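Local coordinates for hypothetical protein (Nostoc punctiforme, PDB 2O62) that is of unknown function but has two domains of the calycin clan, relatives of which often bind small hydrophobic ligands, at residues T192-I195 and V200-D203. Numbering follows the deposited sequence.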
loop_
_atom_site.group_PDB
_atom_site.type_symbol
_atom_site.label_atom_id
_atom_site.label_comp_id
_atom_site.label_asym_id
_atom_site.label_seq_id
_atom_site.Cartn_x
_atom_site.Cartn_y
_atom_site.Cartn_z
ATOM N N THR A 192 14.005 -7.311 -16.095
ATOM C CA THR A 192 14.033 -8.708 -15.683
ATOM C C THR A 192 14.321 -8.805 -14.192
ATOM O O THR A 192 15.008 -7.948 -13.648
ATOM C CB THR A 192 15.074 -9.401 -16.528
ATOM O OG1 THR A 192 14.618 -9.318 -17.894
ATOM C CG2 THR A 192 15.296 -10.820 -16.151
ATOM N N ALA A 193 13.733 -9.795 -13.533
ATOM C CA ALA A 193 13.935 -10.055 -12.123
ATOM C C ALA A 193 14.219 -11.528 -11.856
ATOM O O ALA A 193 13.873 -12.410 -12.650
ATOM C CB ALA A 193 12.738 -9.669 -11.372
ATOM N N THR A 194 14.843 -11.807 -10.721
ATOM C CA THR A 194 15.010 -13.190 -10.274
ATOM C C THR A 194 13.990 -13.477 -9.181
ATOM O O THR A 194 13.624 -12.601 -8.394
ATOM C CB THR A 194 16.403 -13.473 -9.729
ATOM O OG1 THR A 194 16.766 -12.460 -8.801
ATOM C CG2 THR A 194 17.404 -13.489 -10.840
ATOM N N ILE A 195 13.521 -14.710 -9.132
ATOM C CA ILE A 195 12.548 -15.091 -8.092
ATOM C C ILE A 195 13.221 -15.999 -7.094
ATOM O O ILE A 195 13.860 -16.963 -7.468
ATOM C CB ILE A 195 11.350 -15.855 -8.660
ATOM C CG1 ILE A 195 10.707 -15.106 -9.821
ATOM C CG2 ILE A 195 10.314 -16.070 -7.570
ATOM C CD1 ILE A 195 10.160 -16.073 -10.854
ATOM N N VAL A 200 10.831 -11.383 -5.167
ATOM C CA VAL A 200 11.221 -11.121 -6.534
ATOM C C VAL A 200 12.184 -9.947 -6.471
ATOM O O VAL A 200 11.834 -8.878 -5.957
ATOM C CB VAL A 200 10.010 -10.790 -7.413
ATOM C CG1 VAL A 200 10.427 -10.453 -8.829
ATOM C CG2 VAL A 200 8.992 -11.976 -7.364
ATOM N N LEU A 201 13.355 -10.137 -7.046
ATOM C CA LEU A 201 14.449 -9.174 -6.930
ATOM C C LEU A 201 14.740 -8.516 -8.271
ATOM O O LEU A 201 15.132 -9.186 -9.208
ATOM C CB LEU A 201 15.690 -9.882 -6.431
ATOM C CG LEU A 201 16.918 -9.009 -6.336
ATOM C CD1 LEU A 201 16.693 -7.887 -5.346
ATOM C CD2 LEU A 201 18.165 -9.826 -5.984
ATOM N N PHE A 202 14.556 -7.200 -8.322
ATOM C CA PHE A 202 14.998 -6.352 -9.453
ATOM C C PHE A 202 16.228 -5.546 -9.045
ATOM O O PHE A 202 16.125 -4.616 -8.259
ATOM C CB PHE A 202 13.900 -5.377 -9.871
ATOM C CG PHE A 202 12.624 -6.025 -10.426
ATOM C CD1 PHE A 202 11.581 -6.419 -9.568
ATOM C CD2 PHE A 202 12.413 -6.103 -11.788
ATOM C CE1 PHE A 202 10.375 -6.958 -10.094
ATOM C CE2 PHE A 202 11.202 -6.609 -12.309
ATOM C CZ PHE A 202 10.195 -7.053 -11.444
ATOM N N ASP A 203 17.393 -5.898 -9.571
ATOM C CA ASP A 203 18.614 -5.211 -9.146
ATOM C C ASP A 203 19.578 -4.835 -10.287
ATOM O O ASP A 203 20.715 -4.452 -10.015
ATOM C CB ASP A 203 19.354 -6.017 -8.062
ATOM C CG ASP A 203 19.946 -7.281 -8.597
ATOM O OD1 ASP A 203 19.712 -7.581 -9.774
ATOM O OD2 ASP A 203 20.636 -8.012 -7.848
HETATM O O HOH W 1 17.162 -7.479 -12.031
HETATM O O HOH W 2 17.695 -10.153 -10.048
#
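Thr194 and Leu201 form the antiparallel hydrogen-bonded pair of this hairpin, and two backbone bonds satisfy both their amides. Leu201 N donates to Thr194 O at 2.8 Å in a nearly straight bond, 172° at the hydrogen. In return, Thr194 N gives its hydrogen to Leu201 O at 3.0 Å, more bent and tilted from the carbonyl plane. Thr194 O also receives a CA-H...O contact from Val200, the partner of Ile195 in the adjoining non-hydrogen-bonded pair.

A water hydrogen-bonded to Thr194 OG1 at 2.8 Å can also donate to Leu201 O and, at a long 3.3 Å, to Asp203 OD1, probably sharing its protons among its acceptors. With chi1 at 48°, Thr194 OG1 sits between its own N and carbonyl carbon, facing this water and lying alongside Leu201 CB. Where the strands part, Thr192 O and Asp203 N are 5.1 Å apart, too far for a direct bond. Another water satisfies Asp203 N, accepting from it at 2.9 Å, and can donate to Thr192 O, though it has more acceptors nearby than protons.

On the other face of the sheet the contact is apolar. Ala193 CB stands 3.4 Å from the centroid of the Phe202 ring, only 8° off its normal, a CH-pi contact over the middle of one face. The same methyl meets Val200 CG1 at 3.5 Å. A serine in place of Phe202 would probably leave Ala193 CB without its aromatic cover.

Beyond the hairpin, Ala193 bonds through its backbone to Leu178, while Val200 and Phe202 do so to Val212 and Val210. Strands 187-196 and 199-202 thus continue the antiparallel, calycin-type barrel between strands 178-184 and 210-214, with Phe202 touching side chains of both flanking strands.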